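Local atomic coordinates of surface glycan binding protein B (PDB entry 6E57), a protein that binds mixed-linkage beta-glucan, probably at the bacterial cell surface, so that the gut bacterium Bacteroides ovatus can make use of this cereal polysaccharide. Residues His37-Val42 and Thr68-Asp73; Asn330-Leu335 and Leu406-Gly411; Leu367-Trp372 and Gln400-Phe405. One frame throughout, in Å; residues are numbered along the deposited sequence.

Interaction 1: His37-Val42 and Thr68-Asp73; sequences HILAPV and TVTPKD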
loop_
_atom_site.group_PDB
_atom_site.type_symbol
_atom_site.label_atom_id
_atom_site.label_comp_id
_atom_site.label_asym_id
_atom_site.label_seq_id
_atom_site.Cartn_x
_atom_site.Cartn_y
_atom_site.Cartn_z
ATOM N N HIS A 37 24.926 -24.713 17.280
ATOM C CA HIS A 37 24.429 -23.522 17.971
ATOM C C HIS A 37 25.170 -22.286 17.446
ATOM O O HIS A 37 26.397 -22.303 17.323
ATOM C CB HIS A 37 24.598 -23.669 19.492
ATOM C CG HIS A 37 23.695 -24.679 20.121
ATOM N ND1 HIS A 37 22.367 -24.410 20.405
ATOM C CD2 HIS A 37 23.925 -25.942 20.543
ATOM C CE1 HIS A 37 21.817 -25.471 20.963
ATOM N NE2 HIS A 37 22.753 -26.424 21.058
ATOM N N ILE A 38 24.414 -21.228 17.133
ATOM C CA ILE A 38 24.980 -19.922 16.816
ATOM C C ILE A 38 24.980 -19.097 18.105
ATOM O O ILE A 38 23.931 -18.638 18.546
ATOM C CB ILE A 38 24.197 -19.226 15.684
ATOM C CG1 ILE A 38 24.209 -20.057 14.397
ATOM C CG2 ILE A 38 24.727 -17.816 15.450
ATOM C CD1 ILE A 38 23.192 -19.618 13.369
ATOM N N LEU A 39 26.167 -18.931 18.698
ATOM C CA LEU A 39 26.322 -18.274 19.992
ATOM C C LEU A 39 26.193 -16.757 19.821
ATOM O O LEU A 39 25.409 -16.121 20.527
ATOM C CB LEU A 39 27.678 -18.653 20.594
ATOM C CG LEU A 39 27.862 -20.135 20.921
ATOM C CD1 LEU A 39 29.233 -20.392 21.529
ATOM C CD2 LEU A 39 26.762 -20.629 21.851
ATOM N N ALA A 40 26.976 -16.196 18.888
ATOM C CA ALA A 40 26.976 -14.757 18.606
ATOM C C ALA A 40 27.075 -14.521 17.099
ATOM O O ALA A 40 27.698 -15.304 16.387
ATOM C CB ALA A 40 28.109 -14.083 19.343
ATOM N N PRO A 41 26.443 -13.444 16.615
ATOM C CA PRO A 41 25.592 -12.575 17.413
ATOM C C PRO A 41 24.195 -13.185 17.610
ATOM O O PRO A 41 23.813 -14.102 16.883
ATOM C CB PRO A 41 25.526 -11.285 16.589
ATOM C CG PRO A 41 25.536 -11.776 15.164
ATOM C CD PRO A 41 26.333 -13.067 15.199
ATOM N N VAL A 42 23.462 -12.673 18.604
ATOM C CA VAL A 42 22.072 -13.049 18.837
ATOM C C VAL A 42 21.199 -12.243 17.870
ATOM O O VAL A 42 21.270 -11.019 17.853
ATOM C CB VAL A 42 21.652 -12.807 20.300
ATOM C CG1 VAL A 42 20.188 -13.153 20.524
ATOM C CG2 VAL A 42 22.540 -13.566 21.275
ATOM N N THR A 68 30.036 -16.725 15.687
ATOM C CA THR A 68 30.728 -17.731 16.506
ATOM C C THR A 68 29.792 -18.939 16.644
ATOM O O THR A 68 28.624 -18.781 17.008
ATOM C CB THR A 68 31.162 -17.177 17.871
ATOM O OG1 THR A 68 30.075 -16.436 18.427
ATOM C CG2 THR A 68 32.388 -16.293 17.791
ATOM N N VAL A 69 30.316 -20.132 16.337
ATOM C CA VAL A 69 29.497 -21.324 16.134
ATOM C C VAL A 69 30.107 -22.513 16.892
ATOM O O VAL A 69 31.324 -22.623 17.022
ATOM C CB VAL A 69 29.350 -21.633 14.630
ATOM C CG1 VAL A 69 28.388 -22.783 14.378
ATOM C CG2 VAL A 69 28.928 -20.405 13.839
ATOM N N THR A 70 29.227 -23.391 17.389
ATOM C CA THR A 70 29.578 -24.690 17.972
ATOM C C THR A 70 28.984 -25.780 17.080
ATOM O O THR A 70 27.867 -25.616 16.594
ATOM C CB THR A 70 29.066 -24.798 19.416
ATOM O OG1 THR A 70 29.534 -23.654 20.131
ATOM C CG2 THR A 70 29.508 -26.058 20.129
ATOM N N PRO A 71 29.724 -26.875 16.837
ATOM C CA PRO A 71 31.098 -27.105 17.266
ATOM C C PRO A 71 32.138 -26.335 16.436
ATOM O O PRO A 71 31.958 -26.153 15.229
ATOM C CB PRO A 71 31.315 -28.613 17.072
ATOM C CG PRO A 71 30.311 -28.981 16.014
ATOM C CD PRO A 71 29.117 -28.119 16.350
ATOM N N LYS A 72 33.230 -25.934 17.100
ATOM C CA LYS A 72 34.260 -25.032 16.560
ATOM C C LYS A 72 34.656 -25.434 15.131
ATOM O O LYS A 72 34.463 -24.660 14.187
ATOM C CB LYS A 72 35.507 -25.046 17.453
ATOM C CG LYS A 72 35.367 -24.352 18.803
ATOM C CD LYS A 72 36.594 -24.513 19.686
ATOM C CE LYS A 72 36.360 -24.113 21.128
ATOM N NZ LYS A 72 35.540 -25.111 21.857
ATOM N N ASP A 73 35.204 -26.651 14.993
ATOM C CA ASP A 73 35.968 -27.063 13.808
ATOM C C ASP A 73 35.158 -28.002 12.901
ATOM O O ASP A 73 35.715 -28.548 11.946
ATOM C CB ASP A 73 37.268 -27.773 14.206
ATOM C CG ASP A 73 38.048 -27.111 15.333
ATOM O OD1 ASP A 73 37.627 -27.253 16.501
ATOM O OD2 ASP A 73 39.077 -26.471 15.035
#
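A classic beta bulge marks this edge pairing: Leu39 and Ala40 together face the single residue Thr68, and the antiparallel register between strands 37-40 and 63-70 slips by one. Before the slip the pairing is regular. His37 and Thr70 form a hydrogen-bonded pair, with Thr70 N to His37 O at 3.0 Å and nearly straight (170°), and His37 N to Thr70 O at 3.2 Å. Ile38 and Val69 follow as a non-hydrogen-bonded pair. At the bulge, Leu39 N bonds to Thr68 O at 3.0 Å, while Thr68 N returns to Ala40 O at 2.8 Å, so the extra residue is absorbed without breaking the ladder. Thr68 adds a side-chain link: with chi1 at 45°, OG1 is placed between its own backbone N and carbonyl carbon and accepts a weak bond from Ala40 N (3.1 Å, bent to 120°). The bulge also turns the Leu39 side chain toward the partner strand, where CD1 comes obliquely to 3.6 Å from Thr70 OG1. Val69 CG1 lies 3.6 Å from His37 O, alongside the main chain. His37, Ala40, Thr68 and Thr70 carry their side chains on one face, where His37 and Thr68 are exposed; Ile38 and Val69 point from the other. Strand 37-40 is the outermost of a three-stranded antiparallel sheet in which 63-70 is central and 95-98 lies beyond. From the inner face both Ile38 and Val69 reach Val111 of strand 103-113, and Ile38 also meets Thr119 and Arg121 of strand 118-128, consistent with a two-sheet sandwich.

Interaction 2: Asn330-Leu335 and Leu406-Gly411; sequences NKTFGL and LCVGHG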
loop_
_atom_site.group_PDB
_atom_site.type_symbol
_atom_site.label_atom_id
_atom_site.label_comp_id
_atom_site.label_asym_id
_atom_site.label_seq_id
_atom_site.Cartn_x
_atom_site.Cartn_y
_atom_site.Cartn_z
ATOM N N ASN A 330 -27.853 31.826 7.530
ATOM C CA ASN A 330 -26.642 31.429 6.820
ATOM C C ASN A 330 -25.382 31.749 7.641
ATOM O O ASN A 330 -24.286 31.776 7.085
ATOM C CB ASN A 330 -26.569 32.095 5.443
ATOM C CG ASN A 330 -27.658 31.623 4.505
ATOM O OD1 ASN A 330 -28.567 32.381 4.175
ATOM N ND2 ASN A 330 -27.579 30.372 4.081
ATOM N N LYS A 331 -25.522 31.983 8.952
ATOM C CA LYS A 331 -24.347 32.127 9.804
ATOM C C LYS A 331 -23.733 30.742 10.033
ATOM O O LYS A 331 -22.508 30.602 10.114
ATOM C CB LYS A 331 -24.656 32.781 11.151
ATOM C CG LYS A 331 -23.410 33.057 11.982
ATOM C CD LYS A 331 -23.655 33.728 13.306
ATOM C CE LYS A 331 -22.368 33.997 14.055
ATOM N NZ LYS A 331 -22.602 34.806 15.274
ATOM N N THR A 332 -24.612 29.742 10.159
ATOM C CA THR A 332 -24.244 28.344 10.301
ATOM C C THR A 332 -25.151 27.492 9.411
ATOM O O THR A 332 -26.089 27.999 8.796
ATOM C CB THR A 332 -24.387 27.884 11.756
ATOM O OG1 THR A 332 -25.780 27.887 12.077
ATOM C CG2 THR A 332 -23.628 28.757 12.731
ATOM N N PHE A 333 -24.857 26.191 9.363
ATOM C CA PHE A 333 -25.773 25.197 8.838
ATOM C C PHE A 333 -26.381 24.429 10.017
ATOM O O PHE A 333 -25.715 23.587 10.605
ATOM C CB PHE A 333 -25.054 24.260 7.863
ATOM C CG PHE A 333 -25.860 23.056 7.445
ATOM C CD1 PHE A 333 -26.750 23.131 6.386
ATOM C CD2 PHE A 333 -25.744 21.851 8.120
ATOM C CE1 PHE A 333 -27.501 22.030 6.007
ATOM C CE2 PHE A 333 -26.494 20.750 7.741
ATOM C CZ PHE A 333 -27.370 20.841 6.682
ATOM N N GLY A 334 -27.625 24.774 10.377
ATOM C CA GLY A 334 -28.479 23.947 11.240
ATOM C C GLY A 334 -29.176 22.889 10.406
ATOM O O GLY A 334 -28.521 22.058 9.788
ATOM N N LEU A 335 -30.506 22.910 10.401
ATOM C CA LEU A 335 -31.338 22.318 9.329
ATOM C C LEU A 335 -31.397 20.782 9.385
ATOM O O LEU A 335 -32.244 20.198 8.717
ATOM C CB LEU A 335 -30.855 22.808 7.958
ATOM C CG LEU A 335 -30.991 24.314 7.712
ATOM C CD1 LEU A 335 -30.697 24.661 6.260
ATOM C CD2 LEU A 335 -32.373 24.819 8.096
ATOM N N LEU A 406 -23.926 21.332 13.988
ATOM C CA LEU A 406 -23.704 22.508 13.148
ATOM C C LEU A 406 -22.545 22.238 12.181
ATOM O O LEU A 406 -21.586 21.555 12.525
ATOM C CB LEU A 406 -23.373 23.722 14.024
ATOM C CG LEU A 406 -24.501 24.296 14.880
ATOM C CD1 LEU A 406 -24.007 25.510 15.641
ATOM C CD2 LEU A 406 -25.708 24.672 14.044
ATOM N N CYS A 407 -22.657 22.791 10.970
ATOM C CA CYS A 407 -21.504 23.085 10.130
ATOM C C CYS A 407 -21.238 24.594 10.200
ATOM O O CYS A 407 -22.119 25.414 9.941
ATOM C CB CYS A 407 -21.712 22.630 8.693
ATOM S SG CYS A 407 -21.635 20.832 8.498
ATOM N N VAL A 408 -20.002 24.927 10.567
ATOM C CA VAL A 408 -19.577 26.261 10.914
ATOM C C VAL A 408 -18.414 26.630 9.984
ATOM O O VAL A 408 -17.793 25.743 9.402
ATOM C CB VAL A 408 -19.205 26.276 12.409
ATOM C CG1 VAL A 408 -18.068 27.224 12.742
ATOM C CG2 VAL A 408 -20.421 26.558 13.276
ATOM N N GLY A 409 -18.146 27.931 9.824
ATOM C CA GLY A 409 -17.017 28.406 9.019
ATOM C C GLY A 409 -17.382 29.595 8.147
ATOM O O GLY A 409 -18.263 30.388 8.502
ATOM N N HIS A 410 -16.694 29.713 7.000
ATOM C CA HIS A 410 -16.854 30.839 6.079
ATOM C C HIS A 410 -16.551 30.419 4.637
ATOM O O HIS A 410 -15.650 29.636 4.390
ATOM C CB HIS A 410 -15.950 32.003 6.504
ATOM C CG HIS A 410 -15.983 33.161 5.566
ATOM N ND1 HIS A 410 -16.990 34.106 5.596
ATOM C CD2 HIS A 410 -15.147 33.528 4.572
ATOM C CE1 HIS A 410 -16.772 35.007 4.659
ATOM N NE2 HIS A 410 -15.647 34.675 4.017
ATOM N N GLY A 411 -17.327 30.968 3.700
ATOM C CA GLY A 411 -17.001 30.976 2.276
ATOM C C GLY A 411 -17.237 29.639 1.593
ATOM O O GLY A 411 -16.514 29.288 0.649
HETATM O O HOH W 1 -20.148 29.723 10.777
#
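Phe333 O is gripped by two groups of strand 405-409. Cys407 N donates to it at 3.2 Å, lying in the carbonyl plane on a lone pair, and Leu406 CA lies 3.4 Å from Phe333 O, its C-H directed at the oxygen; the methyl Leu406 CD2 merely packs beside it. The return bond, Phe333 N to Cys407 O, measures 2.9 Å and is close to straight at 166°. These two bonds make Phe333 and Cys407 an antiparallel hydrogen-bonded pair, a single bridge between a loop segment and strand 405-409. Further along, one water extends the link: it donates to Lys331 O and accepts from Gly409 N at 2.9 Å. Side chains divide between two sides. On one, Thr332 spreads its branches over the strand, OG1 lying 3.8 Å from Leu406 CD2 while CG2 comes to 3.9 Å from Val408 CG2, the Thr332 and Val408 side chains lying side by side and pointing the same way. On the other, Phe333 and Cys407 meet through their CB atoms at 3.8 Å, and SG stands obliquely to the Phe333 ring, 5.3 Å from its centroid. Lys331 is extended through all its torsions; its NZ salt-bridges Asp326 and hydrogen-bonds a glucose O2, which makes the loop part of the glycan pocket. Trp372 covers Thr332, Leu406 and Val408. Beneath, Phe333 packs on Val414 and Val417 of strand 412-419 and edge-to-face on Trp314, whereas backbone bonds from Leu406 to Ala368 and from Val408 to Gln366 tie strand 405-409 to strand 364-369.

Interaction 3: Leu367-Trp372 and Gln400-Phe405; sequences LATGYW and QAEAGF. With BGC (beta-D-glucopyranose), chain E; BGC (beta-D-glucopyranose), chain B; BGC (beta-D-glucopyranose), chain C; BGC (beta-D-glucopyranose), chain D.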
loop_
_atom_site.group_PDB
_atom_site.type_symbol
_atom_site.label_atom_id
_atom_site.label_comp_id
_atom_site.label_asym_id
_atom_site.label_seq_id
_atom_site.Cartn_x
_atom_site.Cartn_y
_atom_site.Cartn_z
ATOM N N LEU A 367 -17.059 20.803 11.488
ATOM C CA LEU A 367 -18.233 20.136 12.048
ATOM C C LEU A 367 -18.202 20.324 13.566
ATOM O O LEU A 367 -17.170 20.103 14.192
ATOM C CB LEU A 367 -18.215 18.650 11.679
ATOM C CG LEU A 367 -18.798 18.301 10.313
ATOM C CD1 LEU A 367 -18.026 18.980 9.197
ATOM C CD2 LEU A 367 -18.818 16.793 10.111
ATOM N N ALA A 368 -19.336 20.736 14.139
ATOM C CA ALA A 368 -19.402 21.085 15.547
ATOM C C ALA A 368 -20.792 20.790 16.111
ATOM O O ALA A 368 -21.730 20.483 15.373
ATOM C CB ALA A 368 -19.046 22.539 15.728
ATOM N N THR A 369 -20.894 20.906 17.439
ATOM C CA THR A 369 -22.153 20.823 18.155
ATOM C C THR A 369 -22.846 22.187 18.099
ATOM O O THR A 369 -22.292 23.149 17.554
ATOM C CB THR A 369 -21.935 20.401 19.612
ATOM O OG1 THR A 369 -21.291 21.489 20.274
ATOM C CG2 THR A 369 -21.110 19.140 19.750
ATOM N N GLY A 370 -24.043 22.259 18.695
ATOM C CA GLY A 370 -24.809 23.496 18.827
ATOM C C GLY A 370 -24.112 24.525 19.704
ATOM O O GLY A 370 -24.414 25.708 19.606
ATOM N N TYR A 371 -23.189 24.063 20.563
ATOM C CA TYR A 371 -22.373 24.916 21.453
ATOM C C TYR A 371 -21.051 25.308 20.768
ATOM O O TYR A 371 -20.196 25.940 21.393
ATOM C CB TYR A 371 -22.068 24.195 22.772
ATOM C CG TYR A 371 -23.236 23.937 23.697
ATOM C CD1 TYR A 371 -24.554 24.069 23.281
ATOM C CD2 TYR A 371 -23.017 23.508 24.998
ATOM C CE1 TYR A 371 -25.615 23.815 24.135
ATOM C CE2 TYR A 371 -24.067 23.243 25.862
ATOM C CZ TYR A 371 -25.372 23.399 25.430
ATOM O OH TYR A 371 -26.417 23.143 26.271
ATOM N N TRP A 372 -20.889 24.908 19.499
ATOM C CA TRP A 372 -19.717 25.199 18.653
ATOM C C TRP A 372 -18.483 24.420 19.124
ATOM O O TRP A 372 -17.358 24.799 18.811
ATOM C CB TRP A 372 -19.436 26.707 18.575
ATOM C CG TRP A 372 -20.452 27.473 17.787
ATOM C CD1 TRP A 372 -21.793 27.551 18.027
ATOM C CD2 TRP A 372 -20.207 28.289 16.631
ATOM N NE1 TRP A 372 -22.397 28.357 17.100
ATOM C CE2 TRP A 372 -21.450 28.826 16.233
ATOM C CE3 TRP A 372 -19.065 28.622 15.898
ATOM C CZ2 TRP A 372 -21.578 29.671 15.133
ATOM C CZ3 TRP A 372 -19.192 29.461 14.812
ATOM C CH2 TRP A 372 -20.434 29.970 14.431
ATOM N N GLN A 400 -26.362 15.514 21.489
ATOM C CA GLN A 400 -27.631 15.592 22.225
ATOM C C GLN A 400 -27.485 16.528 23.433
ATOM O O GLN A 400 -28.405 17.260 23.770
ATOM C CB GLN A 400 -28.093 14.199 22.661
ATOM C CG GLN A 400 -28.393 13.260 21.498
ATOM C CD GLN A 400 -29.412 13.821 20.535
ATOM O OE1 GLN A 400 -30.539 14.138 20.909
ATOM N NE2 GLN A 400 -29.015 13.948 19.278
ATOM N N ALA A 401 -26.313 16.496 24.072
ATOM C CA ALA A 401 -26.011 17.313 25.249
ATOM C C ALA A 401 -25.845 18.794 24.876
ATOM O O ALA A 401 -26.119 19.661 25.707
ATOM C CB ALA A 401 -24.769 16.785 25.926
ATOM N N GLU A 402 -25.389 19.075 23.645
ATOM C CA GLU A 402 -24.986 20.425 23.226
ATOM C C GLU A 402 -25.783 20.886 21.993
ATOM O O GLU A 402 -25.218 21.419 21.041
ATOM C CB GLU A 402 -23.481 20.456 22.948
ATOM C CG GLU A 402 -22.629 20.118 24.162
ATOM C CD GLU A 402 -21.143 20.410 24.027
ATOM O OE1 GLU A 402 -20.736 20.958 22.982
ATOM O OE2 GLU A 402 -20.390 20.091 24.973
ATOM N N ALA A 403 -27.101 20.669 22.022
ATOM C CA ALA A 403 -28.065 21.365 21.160
ATOM C C ALA A 403 -27.865 21.046 19.668
ATOM O O ALA A 403 -28.156 21.880 18.813
ATOM C CB ALA A 403 -27.978 22.851 21.418
ATOM N N GLY A 404 -27.399 19.833 19.359
ATOM C CA GLY A 404 -27.437 19.306 17.995
ATOM C C GLY A 404 -26.151 19.538 17.216
ATOM O O GLY A 404 -25.087 19.769 17.783
ATOM N N PHE A 405 -26.279 19.467 15.889
ATOM C CA PHE A 405 -25.169 19.467 14.950
ATOM C C PHE A 405 -25.136 20.802 14.201
ATOM O O PHE A 405 -26.184 21.329 13.831
ATOM C CB PHE A 405 -25.334 18.287 13.989
ATOM C CG PHE A 405 -24.370 18.251 12.834
ATOM C CD1 PHE A 405 -23.085 17.753 12.995
ATOM C CD2 PHE A 405 -24.758 18.689 11.577
ATOM C CE1 PHE A 405 -22.206 17.707 11.924
ATOM C CE2 PHE A 405 -23.874 18.650 10.508
ATOM C CZ PHE A 405 -22.600 18.158 10.684
HETATM C C2 BGC E . -20.726 29.197 21.550
HETATM C C3 BGC E . -20.015 30.398 20.952
HETATM C C4 BGC E . -20.799 30.897 19.751
HETATM C C5 BGC E . -22.228 31.214 20.179
HETATM C C6 BGC E . -23.063 31.725 19.016
HETATM C C1 BGC E . -22.177 29.561 21.881
HETATM O O2 BGC E . -20.007 28.757 22.709
HETATM O O3 BGC E . -18.688 30.022 20.583
HETATM O O4 BGC E . -20.219 32.105 19.256
HETATM O O5 BGC E . -22.849 30.052 20.723
HETATM O O6 BGC E . -24.411 31.920 19.449
HETATM C C2 BGC B . -26.827 25.407 29.227
HETATM C C3 BGC B . -26.348 26.562 28.369
HETATM C C4 BGC B . -26.950 26.494 26.976
HETATM C C5 BGC B . -28.459 26.244 26.990
HETATM C C6 BGC B . -28.944 25.848 25.598
HETATM C C1 BGC B . -28.346 25.293 29.206
HETATM O O1 BGC B . -28.739 24.100 29.894
HETATM O O2 BGC B . -26.376 25.625 30.563
HETATM O O3 BGC B . -24.924 26.525 28.252
HETATM O O4 BGC B . -26.687 27.734 26.311
HETATM O O5 BGC B . -28.821 25.183 27.870
HETATM O O6 BGC B . -30.065 26.649 25.213
HETATM C C2 BGC C . -26.156 28.594 24.140
HETATM C C3 BGC C . -25.185 28.552 22.974
HETATM C C4 BGC C . -23.751 28.677 23.457
HETATM C C5 BGC C . -23.457 27.705 24.591
HETATM C C6 BGC C . -22.022 27.885 25.068
HETATM C C1 BGC C . -25.737 27.622 25.237
HETATM O O2 BGC C . -27.467 28.279 23.659
HETATM O O3 BGC C . -25.468 29.634 22.089
HETATM O O4 BGC C . -22.849 28.393 22.378
HETATM O O5 BGC C . -24.397 27.914 25.650
HETATM O O6 BGC C . -21.824 27.230 26.318
HETATM C C2 BGC D . -19.380 33.195 17.318
HETATM C C3 BGC D . -18.446 33.100 16.122
HETATM C C4 BGC D . -17.050 32.679 16.554
HETATM C C5 BGC D . -17.110 31.473 17.499
HETATM C C6 BGC D . -15.764 31.119 18.106
HETATM C C1 BGC D . -19.333 31.924 18.149
HETATM O O2 BGC D . -20.718 33.427 16.875
HETATM O O3 BGC D . -18.371 34.371 15.475
HETATM O O4 BGC D . -16.314 32.337 15.370
HETATM O O5 BGC D . -18.000 31.700 18.588
HETATM O O6 BGC D . -15.841 29.768 18.562
#
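Tyr371 lays its ring flat over Glu402, whose CA stands 3.6 Å from the ring centroid and 11° off the ring normal, a CH-pi contact over the centre of the face. The Glu402 chain continues across the same face, CG reaching Tyr371 CD2 at 3.5 Å, and the carboxylate lies almost parallel to the ring, 11° between planes. Ala403 CB approaches Tyr371 CE1 obliquely. What positions the carboxylate is polar: Thr369 OG1 donates to Glu402 OE1 at 2.8 Å, on the anti lone pair, and Thr373 OG1 bonds the same oxygen. Because Thr369 OG1 sits between its backbone N and carbonyl carbon (chi1 69°), it also accepts from Tyr371 N at 3.2 Å, an ST turn inside the type I turn 369-372. Gly370 N divides weakly between Glu402 O and Gly404 O. Further back along strand 364-369, Leu367 CG touches Phe405 CE1 at 3.8 Å, at the edge of the ring. The opposite face of Tyr371 meets glucose: C5 of the chain C sugar lies over it, offset toward the rim, and Tyr371 O accepts from O2 of the chain E sugar at 3.1 Å. Trp372 presents one face to the chain D and chain E sugars. Aromatic faces laid against successive glucose rings form the platform characteristic of carbohydrate-binding sites, here backed on the Tyr371 side by Glu402.

Interaction 1 lies about 67 Å and 71 Å, centre to centre, from interactions 3 and 2, as a surface contact in an N-terminal sheet; it is almost purely backbone ladder, modified by a bulge. Interactions 2 and 3, by contrast, are partly buried neighbours with centres about 12 Å apart, and they share a sheet, in which strands 364-369 and 405-409 are adjacent. Interaction 2 combines a single bridge with a water and mixed side chains, whereas interaction 3 relies on a tight turn, a carboxylate, a CH-pi contact and aromatic faces against glucose. Trp372 belongs to the surroundings of both, so both build the glycan site.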